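PDB 6VC6: 6-phospho-alpha-glucosidase from Merdibacter massiliensis, which hydrolyses alpha-glucosides phosphorylated at O6, probably by the NAD- and manganese-dependent route of family 4 glycoside hydrolases. Local coordinates for residues A[18-23]-A[54-59]; A[25-30]-A[58-63]; A[348-353]-A[379-384]. All blocks are in the same frame, centred on the assembly; numbering follows the deposited sequence.

How the interactions relate
Interactions 1 and 2 join two successive beta-alpha-beta crossovers of the Rossmann-type domain. In interaction 1, helices 16-25 and 42-59 pack together; in interaction 2, the chain leaving these helices meets before it enters strands 32-38 and 64-68. The centres of the two contacts are about 7 Å apart, they share Glu58 and Arg59, and they form a continuous seam beside the edge of the mixed sheet that finishes at strand 64-68. Interaction 3 comes much later in the chain, where the 348-353 loop meets helix 378-400. Its centre is about 44 Å from either of the others, so 1 and 2 make one local unit of the dinucleotide-binding domain, while 3 is a separate contact in the C-terminal part.

Interaction 1 of 3, residues A[18-23]-A[54-59]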
loop_
_atom_site.group_PDB
_atom_site.type_symbol
_atom_site.label_atom_id
_atom_site.label_comp_id
_atom_site.label_asym_id
_atom_site.label_seq_id
_atom_site.Cartn_x
_atom_site.Cartn_y
_atom_site.Cartn_z
ATOM N N GLY A 18 4.546 6.998 13.839
ATOM C CA GLY A 18 3.837 5.798 14.249
ATOM C C GLY A 18 4.722 4.567 14.266
ATOM O O GLY A 18 4.486 3.636 15.041
ATOM N N PHE A 19 5.750 4.543 13.415
ATOM C CA PHE A 19 6.691 3.427 13.424
ATOM C C PHE A 19 7.619 3.500 14.630
ATOM O O PHE A 19 7.904 2.475 15.262
ATOM C CB PHE A 19 7.502 3.413 12.129
ATOM C CG PHE A 19 6.868 2.618 11.025
ATOM C CD1 PHE A 19 6.054 3.235 10.088
ATOM C CD2 PHE A 19 7.087 1.254 10.920
ATOM C CE1 PHE A 19 5.470 2.506 9.070
ATOM C CE2 PHE A 19 6.506 0.520 9.903
ATOM C CZ PHE A 19 5.697 1.148 8.977
ATOM N N LEU A 20 8.103 4.700 14.962
ATOM C CA LEU A 20 9.020 4.845 16.087
ATOM C C LEU A 20 8.347 4.467 17.401
ATOM O O LEU A 20 8.982 3.882 18.287
ATOM C CB LEU A 20 9.552 6.278 16.150
ATOM C CG LEU A 20 10.155 6.843 14.863
ATOM C CD1 LEU A 20 10.689 8.248 15.095
ATOM C CD2 LEU A 20 11.250 5.930 14.333
ATOM N N LYS A 21 7.061 4.795 17.546
ATOM C CA LYS A 21 6.339 4.414 18.755
ATOM C C LYS A 21 6.013 2.927 18.766
ATOM O O LYS A 21 5.930 2.320 19.840
ATOM C CB LYS A 21 5.062 5.245 18.885
ATOM C CG LYS A 21 5.312 6.713 19.193
ATOM C CD LYS A 21 4.383 7.617 18.398
ATOM C CE LYS A 21 3.211 8.090 19.240
ATOM N NZ LYS A 21 2.577 9.308 18.662
ATOM N N SER A 22 5.827 2.324 17.589
ATOM C CA SER A 22 5.577 0.888 17.526
ATOM C C SER A 22 6.834 0.095 17.858
ATOM O O SER A 22 6.762 -0.935 18.538
ATOM C CB SER A 22 5.049 0.506 16.144
ATOM O OG SER A 22 3.760 1.051 15.919
ATOM N N PHE A 23 7.995 0.559 17.385
ATOM C CA PHE A 23 9.254 -0.101 17.717
ATOM C C PHE A 23 9.481 -0.146 19.222
ATOM O O PHE A 23 10.104 -1.086 19.730
ATOM C CB PHE A 23 10.422 0.614 17.033
ATOM C CG PHE A 23 10.492 0.386 15.549
ATOM C CD1 PHE A 23 10.171 -0.846 15.006
ATOM C CD2 PHE A 23 10.885 1.407 14.698
ATOM C CE1 PHE A 23 10.241 -1.057 13.639
ATOM C CE2 PHE A 23 10.955 1.202 13.331
ATOM C CZ PHE A 23 10.632 -0.031 12.803
ATOM N N ILE A 54 14.376 12.106 21.113
ATOM C CA ILE A 54 13.756 12.307 22.408
ATOM C C ILE A 54 13.021 11.060 22.866
ATOM O O ILE A 54 13.142 10.647 24.010
ATOM C CB ILE A 54 12.768 13.482 22.391
ATOM C CG1 ILE A 54 13.494 14.781 22.095
ATOM C CG2 ILE A 54 12.067 13.610 23.725
ATOM C CD1 ILE A 54 12.556 15.939 21.880
ATOM N N LEU A 55 12.265 10.460 21.960
ATOM C CA LEU A 55 11.468 9.294 22.301
ATOM C C LEU A 55 12.325 8.107 22.686
ATOM O O LEU A 55 12.073 7.439 23.670
ATOM C CB LEU A 55 10.576 8.918 21.125
ATOM C CG LEU A 55 9.891 7.559 21.181
ATOM C CD1 LEU A 55 8.602 7.649 21.971
ATOM C CD2 LEU A 55 9.628 7.038 19.779
ATOM N N PHE A 56 13.357 7.860 21.899
ATOM C CA PHE A 56 14.257 6.753 22.157
ATOM C C PHE A 56 15.061 6.935 23.437
ATOM O O PHE A 56 15.310 5.979 24.162
ATOM C CB PHE A 56 15.118 6.453 20.937
ATOM C CG PHE A 56 14.322 6.000 19.749
ATOM C CD1 PHE A 56 13.269 5.121 19.909
ATOM C CD2 PHE A 56 14.610 6.460 18.487
ATOM C CE1 PHE A 56 12.527 4.702 18.826
ATOM C CE2 PHE A 56 13.872 6.047 17.401
ATOM C CZ PHE A 56 12.830 5.169 17.570
ATOM N N SER A 57 15.467 8.165 23.712
ATOM C CA SER A 57 16.199 8.434 24.929
ATOM C C SER A 57 15.332 8.084 26.120
ATOM O O SER A 57 15.797 7.482 27.068
ATOM C CB SER A 57 16.558 9.908 25.004
ATOM O OG SER A 57 17.794 10.153 24.377
ATOM N N GLU A 58 14.068 8.480 26.068
ATOM C CA GLU A 58 13.118 8.136 27.116
ATOM C C GLU A 58 12.756 6.657 27.229
ATOM O O GLU A 58 12.656 6.136 28.331
ATOM C CB GLU A 58 11.848 8.978 26.996
ATOM C CG GLU A 58 12.008 10.401 27.496
ATOM C CD GLU A 58 10.701 11.008 27.952
ATOM O OE1 GLU A 58 10.472 12.194 27.665
ATOM O OE2 GLU A 58 9.905 10.304 28.599
ATOM N N ARG A 59 12.532 5.989 26.101
ATOM C CA ARG A 59 12.053 4.611 26.138
ATOM C C ARG A 59 12.933 3.531 25.504
ATOM O O ARG A 59 12.687 2.352 25.707
ATOM C CB ARG A 59 10.639 4.528 25.564
ATOM C CG ARG A 59 9.701 5.608 26.074
ATOM C CD ARG A 59 8.318 5.065 26.395
ATOM N NE ARG A 59 7.570 5.997 27.230
ATOM C CZ ARG A 59 6.406 6.536 26.891
ATOM N NH1 ARG A 59 5.841 6.227 25.736
ATOM N NH2 ARG A 59 5.809 7.387 27.708
#
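Leu20 fits against Leu55 and Phe56 where two neighbouring helices of a Rossmann-type domain run side by side. Helices 16-25 and 42-59 belong to consecutive beta-alpha-beta crossovers. They are therefore expected to point the same way, and the two short segments do so: their axes diverge by 9° and approach to 10.5 Å. The contact is buried and mainly apolar, with the aliphatic start of Lys21 added at its margin, and its central element is Leu20.

The path of that residue shows how one leucine can serve two partners. Its CB already touches both, 3.7 Å from CD2 of Leu55 and equally 3.7 Å from CZ of Phe56. One bond further on, CG of Leu20 passes CZ of Phe56 at 4.2 Å. At the tip a single branch does the touching: CD2 of Leu20 closes on CZ of Phe56 at 3.7 Å and lies near CE2 as well. The leucine stands nearly perpendicular to the phenylalanine side chain and meets just the far end of the ring. With CG of Phe56 anti to its own carbonyl carbon (chi1 -64°), the ring reaches across to the first helix although its CB does not point there.

Leu20 and Phe56 both also rest on Leu35 of strand 32-38, so the seam between the helices is closed from the sheet side by the strand that links them in sequence. Phe65 meets the Phe56 ring edge-to-face. On helix 42-59, Leu55 supplies one methyl. CD2 of Leu55 lies over one face of the Leu20-Lys21 peptide, 3.6 Å from the carbonyl O of Leu20, an oxygen that also has CE1 of Phe56 at 3.7 Å.

Interaction 2 of 3, residues A[25-30]-A[58-63]; sequences RLQNEF and ERFPEL
Arg59, at the end of helix 42-59, makes the first approach to Gln27, and it does so through its backbone: the carbonyl O of Arg59 lies 3.7 Å from OE1 of Gln27, a meeting of two acceptors and not a bond. The guanidinium groups of Arg59 and Arg25, like in charge, are not in contact, NH1 of Arg59 lying 6.3 Å from NH2 of Arg25.

At Phe60 the chain leaves the helical conformation, and its ring becomes the platform of the contact. Gln27, with CG anti to the backbone N (chi1 180°) and the chain extended beyond, stretches over one face of that ring. Its CG makes a CH-pi contact, 4.2 Å from the ring centroid. Further out, the amide stacks over the ring with the planes 25° apart, and NE2 of Gln27 lies 3.5 Å from CE1 of Phe60, displaced toward the rim.

Each segment here leads from a Rossmann helix toward the next parallel strand: residues 25-30 precede strand 32-38, and residues 58-63 run up to strand 64-68. In such folds this is the end of the sheet opposite the one that receives the dinucleotide.

The chain then turns through Pro61 and Glu62, both helical in their backbone angles. A weak bond of 3.4 Å from the amide N of Leu63 to the carbonyl O of Phe60 spans that turn, and CB of Leu63 lies over the centre of the opposite ring face.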
loop_
_atom_site.group_PDB
_atom_site.type_symbol
_atom_site.label_atom_id
_atom_site.label_comp_id
_atom_site.label_asym_id
_atom_site.label_seq_id
_atom_site.Cartn_x
_atom_site.Cartn_y
_atom_site.Cartn_z
ATOM N N ARG A 25 6.932 -0.240 21.504
ATOM C CA ARG A 25 5.936 -1.130 22.094
ATOM C C ARG A 25 6.286 -2.592 21.846
ATOM O O ARG A 25 6.273 -3.409 22.775
ATOM C CB ARG A 25 4.548 -0.799 21.546
ATOM C CG ARG A 25 3.925 0.434 22.171
ATOM C CD ARG A 25 2.932 1.093 21.234
ATOM N NE ARG A 25 2.489 2.388 21.741
ATOM C CZ ARG A 25 1.919 3.326 20.995
ATOM N NH1 ARG A 25 1.719 3.115 19.701
ATOM N NH2 ARG A 25 1.547 4.476 21.542
ATOM N N LEU A 26 6.600 -2.943 20.597
ATOM C CA LEU A 26 7.035 -4.290 20.248
ATOM C C LEU A 26 8.533 -4.491 20.458
ATOM O O LEU A 26 9.164 -5.258 19.717
ATOM C CB LEU A 26 6.645 -4.608 18.804
ATOM C CG LEU A 26 5.253 -4.124 18.383
ATOM C CD1 LEU A 26 4.997 -4.418 16.913
ATOM C CD2 LEU A 26 4.172 -4.747 19.255
ATOM N N GLN A 27 9.114 -3.820 21.458
ATOM C CA GLN A 27 10.548 -3.917 21.705
ATOM C C GLN A 27 10.961 -5.344 22.049
ATOM O O GLN A 27 12.054 -5.788 21.680
ATOM C CB GLN A 27 10.935 -2.953 22.827
ATOM C CG GLN A 27 12.407 -2.932 23.198
ATOM C CD GLN A 27 12.694 -1.942 24.312
ATOM O OE1 GLN A 27 11.838 -1.133 24.670
ATOM N NE2 GLN A 27 13.899 -2.004 24.868
ATOM N N ASN A 28 10.098 -6.077 22.755
ATOM C CA ASN A 28 10.416 -7.453 23.118
ATOM C C ASN A 28 10.091 -8.432 21.997
ATOM O O ASN A 28 10.728 -9.487 21.899
ATOM C CB ASN A 28 9.670 -7.844 24.396
ATOM C CG ASN A 28 10.145 -7.065 25.608
ATOM O OD1 ASN A 28 11.283 -6.600 25.654
ATOM N ND2 ASN A 28 9.270 -6.916 26.597
ATOM N N GLU A 29 9.113 -8.106 21.149
ATOM C CA GLU A 29 8.789 -8.970 20.019
ATOM C C GLU A 29 9.798 -8.835 18.887
ATOM O O GLU A 29 10.052 -9.809 18.169
ATOM C CB GLU A 29 7.390 -8.648 19.489
ATOM C CG GLU A 29 6.262 -8.858 20.481
ATOM C CD GLU A 29 4.900 -8.645 19.848
ATOM O OE1 GLU A 29 4.850 -8.196 18.684
ATOM O OE2 GLU A 29 3.881 -8.926 20.513
ATOM N N PHE A 30 10.376 -7.650 18.713
ATOM C CA PHE A 30 11.250 -7.351 17.579
ATOM C C PHE A 30 12.481 -6.622 18.093
ATOM O O PHE A 30 12.548 -5.386 18.076
ATOM C CB PHE A 30 10.508 -6.521 16.528
ATOM C CG PHE A 30 11.254 -6.362 15.235
ATOM C CD1 PHE A 30 11.566 -7.465 14.458
ATOM C CD2 PHE A 30 11.628 -5.106 14.790
ATOM C CE1 PHE A 30 12.249 -7.317 13.264
ATOM C CE2 PHE A 30 12.309 -4.950 13.598
ATOM C CZ PHE A 30 12.620 -6.058 12.834
ATOM N N GLU A 58 14.068 8.480 26.068
ATOM C CA GLU A 58 13.118 8.136 27.116
ATOM C C GLU A 58 12.756 6.657 27.229
ATOM O O GLU A 58 12.656 6.136 28.331
ATOM C CB GLU A 58 11.848 8.978 26.996
ATOM C CG GLU A 58 12.008 10.401 27.496
ATOM C CD GLU A 58 10.701 11.008 27.952
ATOM O OE1 GLU A 58 10.472 12.194 27.665
ATOM O OE2 GLU A 58 9.905 10.304 28.599
ATOM N N ARG A 59 12.532 5.989 26.101
ATOM C CA ARG A 59 12.053 4.611 26.138
ATOM C C ARG A 59 12.933 3.531 25.504
ATOM O O ARG A 59 12.687 2.352 25.707
ATOM C CB ARG A 59 10.639 4.528 25.564
ATOM C CG ARG A 59 9.701 5.608 26.074
ATOM C CD ARG A 59 8.318 5.065 26.395
ATOM N NE ARG A 59 7.570 5.997 27.230
ATOM C CZ ARG A 59 6.406 6.536 26.891
ATOM N NH1 ARG A 59 5.841 6.227 25.736
ATOM N NH2 ARG A 59 5.809 7.387 27.708
ATOM N N PHE A 60 13.926 3.919 24.715
ATOM C CA PHE A 60 14.820 2.945 24.097
ATOM C C PHE A 60 16.270 3.417 24.128
ATOM O O PHE A 60 16.851 3.717 23.089
ATOM C CB PHE A 60 14.374 2.673 22.666
ATOM C CG PHE A 60 14.678 1.288 22.185
ATOM C CD1 PHE A 60 15.667 0.535 22.779
ATOM C CD2 PHE A 60 13.981 0.748 21.123
ATOM C CE1 PHE A 60 15.949 -0.736 22.330
ATOM C CE2 PHE A 60 14.258 -0.521 20.667
ATOM C CZ PHE A 60 15.244 -1.267 21.270
ATOM N N PRO A 61 16.863 3.476 25.400
ATOM C CA PRO A 61 18.208 4.082 25.396
ATOM C C PRO A 61 19.277 3.317 24.626
ATOM O O PRO A 61 20.127 3.929 23.999
ATOM C CB PRO A 61 18.584 4.149 26.880
ATOM C CG PRO A 61 17.300 4.164 27.607
ATOM C CD PRO A 61 16.564 3.109 26.870
ATOM N N GLU A 62 19.254 1.997 24.719
ATOM C CA GLU A 62 20.257 1.151 24.081
ATOM C C GLU A 62 20.249 1.243 22.552
ATOM O O GLU A 62 21.279 1.078 21.916
ATOM C CB GLU A 62 20.147 -0.301 24.560
ATOM C CG GLU A 62 21.470 -1.026 24.836
ATOM C CD GLU A 62 22.567 -0.148 25.422
ATOM O OE1 GLU A 62 22.359 0.419 26.513
ATOM O OE2 GLU A 62 23.646 -0.032 24.802
ATOM N N LEU A 63 19.080 1.471 21.970
ATOM C CA LEU A 63 18.948 1.522 20.518
ATOM C C LEU A 63 19.803 2.625 19.920
ATOM O O LEU A 63 19.868 3.724 20.446
ATOM C CB LEU A 63 17.485 1.750 20.143
ATOM C CG LEU A 63 17.020 1.588 18.694
ATOM C CD1 LEU A 63 17.090 2.909 17.958
ATOM C CD2 LEU A 63 17.788 0.509 17.952
#

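Interaction 3 of 3, residues A[348-353]-A[379-384]; sequences IANMQD and FYLGLL
Leu381 presses its two methyls against Asn350 and Met351 of the 348-353 loop, and no other residue of this contact loses as much surface. With CG of Leu381 anti to the backbone N (chi1 -179°), its CD1 comes to 3.3 Å from the carbonyl O of Asn350 and 3.7 Å from CG of Met351. The other branch, CD2, lies 3.9 Å from ND2 of Asn350.

Met351, present in the crystal as selenomethionine, contributes next. Its chain runs antiparallel alongside Leu381 and then bends at its last torsion (chi3 66°), which leaves SE of Met351 4.0 Å from CB of Leu384, one helical turn on. Leu384 stands nearly perpendicular to it and also leans on Tyr201 and Trp203 of strand 201-209, while Met351 continues onto Val385 and Val388.

Asn350 borders this apolar patch with its amide, which is fixed by a hydrogen bond from ND2 to the carbonyl O of Ile376. Without that amide, an alanine here would probably leave the Ile376 carbonyl without this donor and open a gap beside the CD2 methyl of Leu381.

The backbone of the loop is shaped by a type I beta turn from Ile348 to Met351, in which the amide N of Met351 reaches the carbonyl O of Ile348 at 3.3 Å. The arrangement is that of a beta-hairpin connection, between the antiparallel strands 336-343 and 356-364, packed against the first turns of a long helix, 378-400.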
loop_
_atom_site.group_PDB
_atom_site.type_symbol
_atom_site.label_atom_id
_atom_site.label_comp_id
_atom_site.label_asym_id
_atom_site.label_seq_id
_atom_site.Cartn_x
_atom_site.Cartn_y
_atom_site.Cartn_z
ATOM N N ILE A 348 -3.402 -18.416 -9.136
ATOM C CA ILE A 348 -4.683 -18.170 -9.788
ATOM C C ILE A 348 -4.610 -18.872 -11.138
ATOM O O ILE A 348 -3.892 -18.430 -12.041
ATOM C CB ILE A 348 -4.978 -16.672 -9.933
ATOM C CG1 ILE A 348 -4.937 -15.990 -8.563
ATOM C CG2 ILE A 348 -6.332 -16.459 -10.592
ATOM C CD1 ILE A 348 -5.379 -14.540 -8.583
ATOM N N ALA A 349 -5.354 -19.972 -11.274
ATOM C CA ALA A 349 -5.063 -20.942 -12.325
ATOM C C ALA A 349 -5.376 -20.417 -13.722
ATOM O O ALA A 349 -4.683 -20.778 -14.680
ATOM C CB ALA A 349 -5.829 -22.240 -12.063
ATOM N N ASN A 350 -6.403 -19.578 -13.872
ATOM C CA ASN A 350 -6.803 -19.097 -15.188
ATOM C C ASN A 350 -6.313 -17.680 -15.476
ATOM O O ASN A 350 -6.892 -16.991 -16.322
ATOM C CB ASN A 350 -8.322 -19.180 -15.349
ATOM C CG ASN A 350 -9.071 -18.583 -14.176
ATOM O OD1 ASN A 350 -8.481 -18.257 -13.147
ATOM N ND2 ASN A 350 -10.384 -18.444 -14.324
HETATM N N MSE A 351 -5.260 -17.236 -14.796
HETATM C CA MSE A 351 -4.601 -15.981 -15.139
HETATM C C MSE A 351 -3.143 -16.259 -15.495
HETATM O O MSE A 351 -2.611 -17.318 -15.156
HETATM C CB MSE A 351 -4.703 -14.972 -13.992
HETATM C CG MSE A 351 -6.009 -14.187 -13.987
HETATM SE SE MSE A 351 -6.178 -12.930 -12.501
HETATM C CE MSE A 351 -4.747 -11.695 -12.980
ATOM N N GLN A 352 -2.503 -15.314 -16.182
ATOM C CA GLN A 352 -1.162 -15.542 -16.700
ATOM C C GLN A 352 -0.159 -15.729 -15.563
ATOM O O GLN A 352 -0.367 -15.286 -14.430
ATOM C CB GLN A 352 -0.728 -14.385 -17.601
ATOM C CG GLN A 352 -0.801 -13.017 -16.949
ATOM C CD GLN A 352 -0.900 -11.897 -17.967
ATOM O OE1 GLN A 352 -1.996 -11.477 -18.339
ATOM N NE2 GLN A 352 0.247 -11.411 -18.426
ATOM N N ASP A 353 0.951 -16.397 -15.891
ATOM C CA ASP A 353 1.934 -16.766 -14.877
ATOM C C ASP A 353 2.594 -15.540 -14.257
ATOM O O ASP A 353 2.813 -15.492 -13.041
ATOM C CB ASP A 353 2.998 -17.683 -15.484
ATOM C CG ASP A 353 2.495 -19.096 -15.712
ATOM O OD1 ASP A 353 3.190 -19.866 -16.407
ATOM O OD2 ASP A 353 1.410 -19.437 -15.199
ATOM N N PHE A 379 -16.795 -13.681 -13.996
ATOM C CA PHE A 379 -17.031 -12.259 -13.761
ATOM C C PHE A 379 -15.791 -11.576 -13.199
ATOM O O PHE A 379 -15.433 -10.471 -13.624
ATOM C CB PHE A 379 -18.220 -12.080 -12.815
ATOM C CG PHE A 379 -18.451 -10.660 -12.386
ATOM C CD1 PHE A 379 -18.806 -9.690 -13.311
ATOM C CD2 PHE A 379 -18.321 -10.295 -11.056
ATOM C CE1 PHE A 379 -19.021 -8.382 -12.917
ATOM C CE2 PHE A 379 -18.536 -8.989 -10.656
ATOM C CZ PHE A 379 -18.886 -8.031 -11.587
ATOM N N TYR A 380 -15.116 -12.224 -12.250
ATOM C CA TYR A 380 -13.923 -11.644 -11.650
ATOM C C TYR A 380 -12.701 -11.802 -12.543
ATOM O O TYR A 380 -11.777 -10.984 -12.470
ATOM C CB TYR A 380 -13.674 -12.275 -10.279
ATOM C CG TYR A 380 -14.904 -12.275 -9.400
ATOM C CD1 TYR A 380 -15.172 -11.212 -8.547
ATOM C CD2 TYR A 380 -15.807 -13.331 -9.433
ATOM C CE1 TYR A 380 -16.298 -11.204 -7.746
ATOM C CE2 TYR A 380 -16.938 -13.330 -8.639
ATOM C CZ TYR A 380 -17.178 -12.265 -7.796
ATOM O OH TYR A 380 -18.301 -12.261 -7.002
ATOM N N LEU A 381 -12.676 -12.836 -13.386
ATOM C CA LEU A 381 -11.586 -12.976 -14.345
ATOM C C LEU A 381 -11.572 -11.812 -15.327
ATOM O O LEU A 381 -10.507 -11.276 -15.652
ATOM C CB LEU A 381 -11.704 -14.305 -15.091
ATOM C CG LEU A 381 -10.603 -14.593 -16.113
ATOM C CD1 LEU A 381 -9.296 -14.914 -15.408
ATOM C CD2 LEU A 381 -11.005 -15.725 -17.045
ATOM N N GLY A 382 -12.748 -11.402 -15.806
ATOM C CA GLY A 382 -12.807 -10.282 -16.729
ATOM C C GLY A 382 -12.346 -8.981 -16.099
ATOM O O GLY A 382 -11.667 -8.176 -16.742
ATOM N N LEU A 383 -12.700 -8.762 -14.831
ATOM C CA LEU A 383 -12.300 -7.535 -14.151
ATOM C C LEU A 383 -10.793 -7.495 -13.922
ATOM O O LEU A 383 -10.142 -6.476 -14.179
ATOM C CB LEU A 383 -13.046 -7.403 -12.822
ATOM C CG LEU A 383 -14.538 -7.070 -12.883
ATOM C CD1 LEU A 383 -15.183 -7.256 -11.517
ATOM C CD2 LEU A 383 -14.754 -5.653 -13.390
ATOM N N LEU A 384 -10.220 -8.600 -13.441
ATOM C CA LEU A 384 -8.815 -8.589 -13.045
ATOM C C LEU A 384 -7.887 -8.618 -14.255
ATOM O O LEU A 384 -6.832 -7.975 -14.246
ATOM C CB LEU A 384 -8.525 -9.765 -12.113
ATOM C CG LEU A 384 -9.204 -9.699 -10.744
ATOM C CD1 LEU A 384 -8.645 -10.766 -9.818
ATOM C CD2 LEU A 384 -9.051 -8.315 -10.129
#